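Local coordinates for protein benzoate transport porin BenP (Acinetobacter baumannii AB307-0294, PDB 5DL8) that probably acts as an outer-membrane porin of the OprD family, a beta-barrel channel that lets small solutes such as benzoate through, and binds calcium ions, at residues D136-A141 with K228-L233; E234-Q239 with A243-F248; F305-A310 with H322-Y327. All coordinates share one frame; numbering follows the deposited sequence. Where two conformers were deposited one is given.

Interaction 1 of 3, residues D136-A141 with K228-L233; sequences DLPVTA and KHYVGL
Val139 and Lys228 meet where a loop folded into the beta-barrel, as in OprD-family porins, whose inward loops narrow the channel, reaches the inner face of the wall. The loop turns sharply here: Thr140 N bonds weakly back to Pro138 O across Val139, whose positive phi of 64° with psi -55° is that of a classic gamma turn. At this corner the CG2 branch of Val139 meets the strand. It lies 3.4 Å from Lys228 CD, tighter than an ordinary carbon-carbon contact, the valine branch and the lysine chain running antiparallel alongside each other. Lys228 runs out extended and bends only at its last torsion (chi4 75°), where NZ is hydrogen-bonded to the hydroxyl of Tyr293. Glu302, which accepts a bond from Val139 N, forms a long, weak ion pair with the same NZ.

The other half is looser. Pro138 meets Tyr230 at about a right angle through a single apolar pair, CG to CD2 at 3.9 Å, oblique to the ring. Both halves are buried; on the strand's opposite face Leu233 touches detergent. Beyond the proline, Tyr230 OH is hydrogen-bonded to Lys249, and the ring lies across its own strand, Gly232 N 3.6 Å from the ring plane, toward the rim.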
loop_
_atom_site.group_PDB
_atom_site.type_symbol
_atom_site.label_atom_id
_atom_site.label_comp_id
_atom_site.label_asym_id
_atom_site.label_seq_id
_atom_site.Cartn_x
_atom_site.Cartn_y
_atom_site.Cartn_z
ATOM N N ASP A 136 1.366 -2.508 7.842
ATOM C CA ASP A 136 1.543 -1.196 7.326
ATOM C C ASP A 136 3.066 -0.878 7.380
ATOM O O ASP A 136 3.488 -0.080 8.192
ATOM C CB ASP A 136 0.767 -0.136 8.168
ATOM C CG ASP A 136 0.874 1.278 7.566
ATOM O OD1 ASP A 136 1.367 1.470 6.410
ATOM O OD2 ASP A 136 0.458 2.222 8.253
ATOM N N LEU A 137 3.831 -1.541 6.510
ATOM C CA LEU A 137 5.277 -1.545 6.480
ATOM C C LEU A 137 5.799 -1.491 5.082
ATOM O O LEU A 137 5.101 -1.807 4.075
ATOM C CB LEU A 137 5.786 -2.853 7.087
ATOM C CG LEU A 137 5.497 -2.924 8.624
ATOM C CD1 LEU A 137 5.587 -4.351 9.055
ATOM C CD2 LEU A 137 6.369 -2.047 9.524
ATOM N N PRO A 138 7.064 -1.144 4.959
ATOM C CA PRO A 138 7.785 -1.483 3.699
ATOM C C PRO A 138 7.624 -2.975 3.260
ATOM O O PRO A 138 7.511 -3.880 4.106
ATOM C CB PRO A 138 9.206 -1.256 4.135
ATOM C CG PRO A 138 9.022 -0.026 5.098
ATOM C CD PRO A 138 7.929 -0.508 5.946
ATOM N N VAL A 139 7.636 -3.248 1.976
ATOM C CA VAL A 139 7.200 -4.490 1.467
ATOM C C VAL A 139 5.671 -4.903 1.653
ATOM O O VAL A 139 5.035 -5.288 0.675
ATOM C CB VAL A 139 8.035 -5.733 2.039
ATOM C CG1 VAL A 139 7.729 -6.960 1.137
ATOM C CG2 VAL A 139 9.557 -5.479 2.108
ATOM N N THR A 140 5.167 -4.905 2.917
ATOM C CA THR A 140 3.876 -5.402 3.259
ATOM C C THR A 140 3.030 -4.228 3.694
ATOM O O THR A 140 3.033 -3.855 4.889
ATOM C CB THR A 140 4.019 -6.479 4.343
ATOM O OG1 THR A 140 4.584 -5.925 5.497
ATOM C CG2 THR A 140 4.897 -7.681 3.825
ATOM N N ALA A 141 2.336 -3.554 2.807
ATOM C CA ALA A 141 1.540 -2.341 3.251
ATOM C C ALA A 141 0.012 -2.539 3.227
ATOM O O ALA A 141 -0.481 -3.632 2.907
ATOM C CB ALA A 141 1.908 -1.120 2.379
ATOM N N LYS A 228 16.206 -6.509 2.103
ATOM C CA LYS A 228 15.900 -5.088 1.904
ATOM C C LYS A 228 16.131 -4.284 3.174
ATOM O O LYS A 228 15.689 -4.657 4.255
ATOM C CB LYS A 228 14.495 -4.969 1.424
ATOM C CG LYS A 228 13.902 -3.570 1.274
ATOM C CD LYS A 228 12.406 -3.814 1.143
ATOM C CE LYS A 228 11.498 -2.622 0.758
ATOM N NZ LYS A 228 11.531 -2.186 -0.679
ATOM N N HIS A 229 16.868 -3.193 3.015
ATOM C CA HIS A 229 17.036 -2.138 4.087
ATOM C C HIS A 229 16.294 -0.838 3.665
ATOM O O HIS A 229 16.360 -0.400 2.498
ATOM C CB HIS A 229 18.522 -1.785 4.367
ATOM C CG HIS A 229 19.340 -2.923 4.846
ATOM N ND1 HIS A 229 19.758 -3.047 6.166
ATOM C CD2 HIS A 229 19.884 -3.970 4.183
ATOM C CE1 HIS A 229 20.456 -4.162 6.300
ATOM N NE2 HIS A 229 20.564 -4.733 5.117
ATOM N N TYR A 230 15.658 -0.221 4.647
ATOM C CA TYR A 230 15.027 1.048 4.496
ATOM C C TYR A 230 15.354 1.949 5.693
ATOM O O TYR A 230 15.235 1.550 6.848
ATOM C CB TYR A 230 13.480 0.781 4.448
ATOM C CG TYR A 230 12.650 2.061 4.650
ATOM C CD1 TYR A 230 12.535 2.943 3.630
ATOM C CD2 TYR A 230 12.044 2.370 5.829
ATOM C CE1 TYR A 230 11.821 4.123 3.718
ATOM C CE2 TYR A 230 11.292 3.574 5.997
ATOM C CZ TYR A 230 11.133 4.411 4.867
ATOM O OH TYR A 230 10.462 5.605 4.813
ATOM N N VAL A 231 15.736 3.176 5.399
ATOM C CA VAL A 231 15.829 4.269 6.389
ATOM C C VAL A 231 14.963 5.407 5.908
ATOM O O VAL A 231 15.112 5.962 4.751
ATOM C CB VAL A 231 17.259 4.813 6.607
ATOM C CG1 VAL A 231 17.297 5.811 7.769
ATOM C CG2 VAL A 231 18.157 3.732 7.084
ATOM N N GLY A 232 14.084 5.805 6.791
ATOM C CA GLY A 232 13.150 6.948 6.483
ATOM C C GLY A 232 13.390 8.001 7.572
ATOM O O GLY A 232 13.459 7.636 8.699
ATOM N N LEU A 233 13.629 9.264 7.233
ATOM C CA LEU A 233 13.587 10.405 8.215
ATOM C C LEU A 233 12.571 11.458 7.794
ATOM O O LEU A 233 12.502 11.871 6.608
ATOM C CB LEU A 233 14.912 11.119 8.294
ATOM C CG LEU A 233 16.059 10.205 8.797
ATOM C CD1 LEU A 233 17.390 10.909 8.506
ATOM C CD2 LEU A 233 16.085 9.849 10.258
#

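Interaction 2 of 3, residues E234-Q239 with A243-F248; sequences EHTWKQ and ALTSKF. With C8E ((hydroxyethyloxy)tri(ethyloxy)octane), chain F.
A beta hairpin of the barrel wall, strands 226-238 and 243-255 joined by a short turn, sets His235 opposite Ser246 and Trp237 opposite Leu244 as antiparallel hydrogen-bonded pairs. Each pair is closed by two N-H...O bonds. In the first, His235 N reaches Ser246 O at 2.7 Å and Ser246 N returns to His235 O at 2.8 Å, nearly straight at 179°. The non-hydrogen-bonded pairs between and beyond them bring CA-H groups against the same carbonyls.

The two faces of the hairpin differ. Glu234, Thr236, Thr245 and Lys247 share one. Glu234 and Lys247 run alongside each other in the same direction, their CG atoms 3.9 Å apart, but their charged ends do not touch; the carboxylate makes its salt bridge with Lys214 instead. Thr236 CG2 packs against Thr245 OG1 at 3.4 Å.

His235, Trp237, Leu244 and Ser246 occupy the detergent-lined face, consistent with the barrel's membrane surface. Leu244 CD2 sits in the plane of the Trp237 indole, 4.0 Å from CE3 at its edge. A water in the plane of the His235 ring lies 2.8 Å from ND1 and donates to both His235 O and Ser246 OG, tying the imidazole across to the neighbouring strand. Ser246 OG is held further by Glu271. With CG anti to the backbone N (chi1 178°), the imidazole reaches out to the C8E molecule, whose C19 is 3.7 Å from NE2. The same detergent's octyl tail crosses Phe248, where C6 stands 3.8 Å above the plane, over the ring centre.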
loop_
_atom_site.group_PDB
_atom_site.type_symbol
_atom_site.label_atom_id
_atom_site.label_comp_id
_atom_site.label_asym_id
_atom_site.label_seq_id
_atom_site.Cartn_x
_atom_site.Cartn_y
_atom_site.Cartn_z
ATOM N N GLU A 234 11.756 11.888 8.756
ATOM C CA GLU A 234 10.693 12.844 8.472
ATOM C C GLU A 234 10.750 14.012 9.410
ATOM O O GLU A 234 10.715 13.883 10.648
ATOM C CB GLU A 234 9.318 12.123 8.497
ATOM C CG GLU A 234 8.137 13.062 8.193
ATOM C CD GLU A 234 6.748 12.393 8.208
ATOM O OE1 GLU A 234 6.630 11.158 8.256
ATOM O OE2 GLU A 234 5.717 13.125 8.077
ATOM N N HIS A 235 10.852 15.202 8.866
ATOM C CA HIS A 235 10.785 16.390 9.765
ATOM C C HIS A 235 9.573 17.265 9.389
ATOM O O HIS A 235 9.302 17.497 8.217
ATOM C CB HIS A 235 12.035 17.213 9.666
ATOM C CG HIS A 235 12.003 18.443 10.499
ATOM N ND1 HIS A 235 11.585 19.661 10.016
ATOM C CD2 HIS A 235 12.361 18.658 11.793
ATOM C CE1 HIS A 235 11.696 20.574 10.969
ATOM N NE2 HIS A 235 12.172 19.999 12.055
ATOM N N THR A 236 8.917 17.780 10.417
ATOM C CA THR A 236 7.759 18.693 10.264
ATOM C C THR A 236 8.125 20.093 10.952
ATOM O O THR A 236 8.620 20.228 12.147
ATOM C CB THR A 236 6.460 18.052 10.765
ATOM O OG1 THR A 236 6.729 17.522 12.025
ATOM C CG2 THR A 236 5.895 16.856 9.896
ATOM N N TRP A 237 8.090 21.116 10.092
ATOM C CA TRP A 237 8.426 22.472 10.497
ATOM C C TRP A 237 7.037 23.146 10.578
ATOM O O TRP A 237 6.322 23.315 9.554
ATOM C CB TRP A 237 9.357 23.111 9.480
ATOM C CG TRP A 237 9.756 24.517 9.796
ATOM C CD1 TRP A 237 9.830 25.104 11.046
ATOM C CD2 TRP A 237 10.144 25.526 8.854
ATOM N NE1 TRP A 237 10.268 26.373 10.906
ATOM C CE2 TRP A 237 10.454 26.652 9.565
ATOM C CE3 TRP A 237 10.250 25.569 7.479
ATOM C CZ2 TRP A 237 10.866 27.859 8.918
ATOM C CZ3 TRP A 237 10.659 26.757 6.857
ATOM C CH2 TRP A 237 10.941 27.861 7.552
ATOM N N LYS A 238 6.615 23.402 11.813
ATOM C CA LYS A 238 5.322 24.089 12.051
ATOM C C LYS A 238 5.616 25.539 12.253
ATOM O O LYS A 238 6.621 25.935 12.911
ATOM C CB LYS A 238 4.504 23.425 13.180
ATOM C CG LYS A 238 4.476 21.881 12.957
ATOM C CD LYS A 238 3.138 21.150 13.131
ATOM C CE LYS A 238 2.923 20.655 14.576
ATOM N NZ LYS A 238 3.404 21.581 15.677
ATOM N N GLN A 239 4.853 26.333 11.520
ATOM C CA GLN A 239 4.941 27.781 11.601
ATOM C C GLN A 239 3.569 28.305 11.896
ATOM O O GLN A 239 2.650 27.532 11.793
ATOM C CB GLN A 239 5.550 28.309 10.325
ATOM C CG GLN A 239 7.071 28.079 10.356
ATOM C CD GLN A 239 7.812 29.227 10.958
ATOM O OE1 GLN A 239 8.627 29.114 11.863
ATOM N NE2 GLN A 239 7.554 30.364 10.391
ATOM N N ALA A 243 2.779 24.647 7.322
ATOM C CA ALA A 243 3.574 23.517 7.874
ATOM C C ALA A 243 4.383 22.873 6.759
ATOM O O ALA A 243 3.819 22.568 5.713
ATOM C CB ALA A 243 2.681 22.440 8.524
ATOM N N LEU A 244 5.690 22.664 6.967
ATOM C CA LEU A 244 6.492 22.055 5.908
ATOM C C LEU A 244 6.929 20.696 6.370
ATOM O O LEU A 244 7.454 20.547 7.449
ATOM C CB LEU A 244 7.682 22.921 5.518
ATOM C CG LEU A 244 8.684 22.210 4.606
ATOM C CD1 LEU A 244 8.057 22.081 3.174
ATOM C CD2 LEU A 244 10.062 22.853 4.589
ATOM N N THR A 245 6.668 19.726 5.518
ATOM C CA THR A 245 7.019 18.322 5.724
ATOM C C THR A 245 8.179 17.941 4.789
ATOM O O THR A 245 8.067 18.089 3.546
ATOM C CB THR A 245 5.797 17.342 5.588
ATOM O OG1 THR A 245 4.997 17.567 6.737
ATOM C CG2 THR A 245 6.265 15.803 5.646
ATOM N N SER A 246 9.276 17.505 5.397
ATOM C CA SER A 246 10.472 17.018 4.681
ATOM C C SER A 246 10.730 15.568 4.988
ATOM O O SER A 246 10.966 15.193 6.186
ATOM C CB SER A 246 11.717 17.740 5.162
ATOM O OG SER A 246 11.380 19.118 5.051
ATOM N N LYS A 247 10.798 14.807 3.922
ATOM C CA LYS A 247 11.097 13.448 4.047
ATOM C C LYS A 247 12.317 13.028 3.248
ATOM O O LYS A 247 12.425 13.430 2.092
ATOM C CB LYS A 247 9.962 12.643 3.506
ATOM C CG LYS A 247 8.801 12.645 4.381
ATOM C CD LYS A 247 7.738 11.686 3.819
ATOM C CE LYS A 247 6.301 12.054 4.228
ATOM N NZ LYS A 247 5.340 11.008 3.774
ATOM N N PHE A 248 13.173 12.178 3.856
ATOM C CA PHE A 248 14.259 11.535 3.137
ATOM C C PHE A 248 14.087 10.099 3.267
ATOM O O PHE A 248 14.010 9.644 4.372
ATOM C CB PHE A 248 15.592 11.920 3.750
ATOM C CG PHE A 248 16.800 11.177 3.206
ATOM C CD1 PHE A 248 17.396 11.553 2.015
ATOM C CD2 PHE A 248 17.419 10.161 3.971
ATOM C CE1 PHE A 248 18.543 10.828 1.528
ATOM C CE2 PHE A 248 18.597 9.450 3.512
ATOM C CZ PHE A 248 19.173 9.802 2.297
HETATM C C1 C8E F . 18.741 18.098 0.270
HETATM C C2 C8E F . 19.400 16.711 0.179
HETATM C C3 C8E F . 19.904 16.250 1.557
HETATM C C4 C8E F . 20.254 14.774 1.793
HETATM C C5 C8E F . 20.744 14.547 3.259
HETATM C C6 C8E F . 19.918 13.573 4.129
HETATM C C7 C8E F . 19.556 13.995 5.571
HETATM C C8 C8E F . 18.162 14.655 5.701
HETATM O O9 C8E F . 17.630 14.595 7.052
HETATM C C10 C8E F . 16.573 15.519 7.444
HETATM C C11 C8E F . 16.509 15.741 8.982
HETATM O O12 C8E F . 16.218 17.113 9.376
HETATM C C13 C8E F . 16.054 17.326 10.791
HETATM C C14 C8E F . 16.683 18.632 11.314
HETATM O O15 C8E F . 16.750 18.665 12.775
HETATM C C16 C8E F . 15.763 19.472 13.428
HETATM C C17 C8E F . 15.353 18.818 14.730
HETATM O O18 C8E F . 14.110 19.360 15.212
HETATM C C19 C8E F . 13.834 20.798 15.280
HETATM C C20 C8E F . 12.958 21.122 16.522
HETATM O O21 C8E F . 12.601 20.002 17.434
HETATM O O HOH W 1 10.528 20.143 7.441
#

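Interaction 3 of 3, residues F305-A310 with H322-Y327; sequences FINWNA and HVMYGY
Asn307 and His322 join a loop folded into the beta-barrel to strand 319-328 of its wall by a side-chain hydrogen bond, which fixes this second inward loop in place, with the two groups turned steeply against each other. The amide and imidazole planes are 72° apart, yet the bond is nearly in plane for both partners: Asn307 ND2 points at His322 ND1 from 3.0 Å with an N-H...N angle of 168°. Asn307 comes from the edge of the ring, its CG swung anti to the backbone N (chi1 -176°), which carries the amide from the loop toward the strand. Because ND1 accepts here, the ring proton probably sits on NE2, which is hydrogen-bonded to Ser320 OG. Bonds at both nitrogens would fix the rotation of the imidazole.

Met324, two residues along and on the same side of the strand, comes to meet Asn307 head-on, though it was modelled in two conformers and its close methyl contact with the amide is less certain. Leu270 touches both Met324 and Ile306, and Val343 packs on both Asn307 and His322. Ile306 covers the histidine by a CH-pi contact: CD1 stands 4.2 Å from the ring centroid, almost on the normal.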
loop_
_atom_site.group_PDB
_atom_site.type_symbol
_atom_site.label_atom_id
_atom_site.label_comp_id
_atom_site.label_asym_id
_atom_site.label_seq_id
_atom_site.Cartn_x
_atom_site.Cartn_y
_atom_site.Cartn_z
ATOM N N PHE A 305 7.665 4.509 -0.613
ATOM C CA PHE A 305 8.309 5.313 -1.651
ATOM C C PHE A 305 7.743 6.740 -1.435
ATOM O O PHE A 305 6.703 6.867 -0.761
ATOM C CB PHE A 305 7.934 4.778 -3.062
ATOM C CG PHE A 305 8.796 3.695 -3.629
ATOM C CD1 PHE A 305 9.827 3.095 -2.942
ATOM C CD2 PHE A 305 8.530 3.240 -4.926
ATOM C CE1 PHE A 305 10.567 2.075 -3.505
ATOM C CE2 PHE A 305 9.287 2.199 -5.538
ATOM C CZ PHE A 305 10.295 1.626 -4.801
ATOM N N ILE A 306 8.437 7.801 -1.904
ATOM C CA ILE A 306 7.913 9.233 -1.669
ATOM C C ILE A 306 6.549 9.509 -2.384
ATOM O O ILE A 306 5.816 10.390 -2.039
ATOM C CB ILE A 306 8.818 10.380 -2.162
ATOM C CG1 ILE A 306 8.890 10.360 -3.705
ATOM C CG2 ILE A 306 10.188 10.346 -1.555
ATOM C CD1 ILE A 306 10.018 11.246 -4.258
ATOM N N ASN A 307 6.298 8.810 -3.470
ATOM C CA ASN A 307 5.058 8.931 -4.265
ATOM C C ASN A 307 4.624 7.631 -5.000
ATOM O O ASN A 307 4.637 7.591 -6.260
ATOM C CB ASN A 307 5.278 10.070 -5.273
ATOM C CG ASN A 307 4.035 10.371 -6.104
ATOM O OD1 ASN A 307 2.895 10.157 -5.678
ATOM N ND2 ASN A 307 4.272 10.893 -7.286
ATOM N N TRP A 308 4.207 6.602 -4.237
ATOM C CA TRP A 308 3.746 5.315 -4.882
ATOM C C TRP A 308 2.495 5.630 -5.810
ATOM O O TRP A 308 1.648 6.385 -5.459
ATOM C CB TRP A 308 3.475 4.168 -3.889
ATOM C CG TRP A 308 2.982 3.036 -4.573
ATOM C CD1 TRP A 308 1.619 2.664 -4.714
ATOM C CD2 TRP A 308 3.727 2.102 -5.321
ATOM N NE1 TRP A 308 1.513 1.538 -5.504
ATOM C CE2 TRP A 308 2.771 1.165 -5.915
ATOM C CE3 TRP A 308 5.097 1.892 -5.517
ATOM C CZ2 TRP A 308 3.172 0.049 -6.681
ATOM C CZ3 TRP A 308 5.512 0.750 -6.298
ATOM C CH2 TRP A 308 4.532 -0.127 -6.901
ATOM N N ASN A 309 2.515 5.204 -7.056
ATOM C CA ASN A 309 1.479 5.610 -8.002
ATOM C C ASN A 309 1.321 4.431 -8.979
ATOM O O ASN A 309 1.695 3.290 -8.647
ATOM C CB ASN A 309 1.825 6.952 -8.652
ATOM C CG ASN A 309 3.196 6.941 -9.466
ATOM O OD1 ASN A 309 3.943 5.918 -9.593
ATOM N ND2 ASN A 309 3.531 8.092 -9.979
ATOM N N ALA A 310 0.815 4.664 -10.179
ATOM C CA ALA A 310 0.407 3.553 -11.046
ATOM C C ALA A 310 1.518 2.754 -11.657
ATOM O O ALA A 310 1.348 1.602 -11.897
ATOM C CB ALA A 310 -0.446 4.117 -12.188
ATOM N N HIS A 322 8.858 15.047 -9.310
ATOM C CA HIS A 322 7.459 14.850 -8.822
ATOM C C HIS A 322 6.894 16.191 -8.353
ATOM O O HIS A 322 7.587 16.996 -7.671
ATOM C CB HIS A 322 7.385 13.822 -7.629
ATOM C CG HIS A 322 7.956 12.471 -7.940
ATOM N ND1 HIS A 322 7.246 11.308 -7.771
ATOM C CD2 HIS A 322 9.190 12.096 -8.325
ATOM C CE1 HIS A 322 8.008 10.283 -8.067
ATOM N NE2 HIS A 322 9.174 10.745 -8.454
ATOM N N VAL A 323 5.669 16.483 -8.743
ATOM C CA VAL A 323 5.030 17.723 -8.349
ATOM C C VAL A 323 3.603 17.404 -7.936
ATOM O O VAL A 323 2.943 16.569 -8.608
ATOM C CB VAL A 323 4.915 18.684 -9.530
ATOM C CG1 VAL A 323 4.367 20.027 -9.079
ATOM C CG2 VAL A 323 6.243 18.904 -10.176
ATOM N N MET A 324 3.094 18.142 -6.948
ATOM C CA MET A 324 1.819 17.874 -6.363
ATOM C C MET A 324 1.114 19.219 -5.980
ATOM O O MET A 324 1.778 20.092 -5.372
ATOM C CB MET A 324 2.060 17.044 -5.123
ATOM C CG MET A 324 2.482 15.579 -5.317
ATOM S SD MET A 324 4.053 15.212 -4.537
ATOM C CE MET A 324 4.386 13.534 -5.009
ATOM N N TYR A 325 -0.178 19.390 -6.363
ATOM C CA TYR A 325 -1.011 20.461 -5.866
ATOM C C TYR A 325 -2.353 19.928 -5.394
ATOM O O TYR A 325 -2.952 19.112 -6.090
ATOM C CB TYR A 325 -1.189 21.602 -6.842
ATOM C CG TYR A 325 -2.207 22.656 -6.285
ATOM C CD1 TYR A 325 -1.851 23.458 -5.204
ATOM C CD2 TYR A 325 -3.575 22.725 -6.769
ATOM C CE1 TYR A 325 -2.736 24.373 -4.656
ATOM C CE2 TYR A 325 -4.499 23.615 -6.234
ATOM C CZ TYR A 325 -4.077 24.478 -5.189
ATOM O OH TYR A 325 -4.961 25.413 -4.601
ATOM N N GLY A 326 -2.807 20.352 -4.210
ATOM C CA GLY A 326 -4.007 19.788 -3.512
ATOM C C GLY A 326 -4.888 20.956 -2.975
ATOM O O GLY A 326 -4.350 21.905 -2.436
ATOM N N TYR A 327 -6.222 20.883 -3.107
ATOM C CA TYR A 327 -7.088 21.831 -2.414
ATOM C C TYR A 327 -8.196 21.115 -1.693
ATOM O O TYR A 327 -8.940 20.262 -2.301
ATOM C CB TYR A 327 -7.650 22.911 -3.294
ATOM C CG TYR A 327 -8.269 24.046 -2.441
ATOM C CD1 TYR A 327 -7.464 24.961 -1.776
ATOM C CD2 TYR A 327 -9.718 24.235 -2.316
ATOM C CE1 TYR A 327 -7.997 25.995 -0.975
ATOM C CE2 TYR A 327 -10.219 25.274 -1.526
ATOM C CZ TYR A 327 -9.343 26.151 -0.862
ATOM O OH TYR A 327 -9.846 27.139 -0.031
#

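Overall arrangement
Followed from the N terminus, the three contacts come in series, none nested in or crossing another. Interaction 1 closes the longest excursion, bringing the loop at 136-141 to strand 226-238 across 86 intervening residues, 52 of them in strands. The same strand runs straight on into interaction 2, a local hairpin closed over three residues; Leu233 O and Phe248 N, 2.8 Å apart, probably hydrogen-bond across the junction. Interaction 3 then folds the loop at 305-310 onto the strand that follows it. The two loops meet inside the barrel, since Tyr304 touches Pro138 and Thr303 touches Ala141. Interactions 1 and 3 therefore tie inward loops to the wall, while interaction 2 belongs to the wall itself.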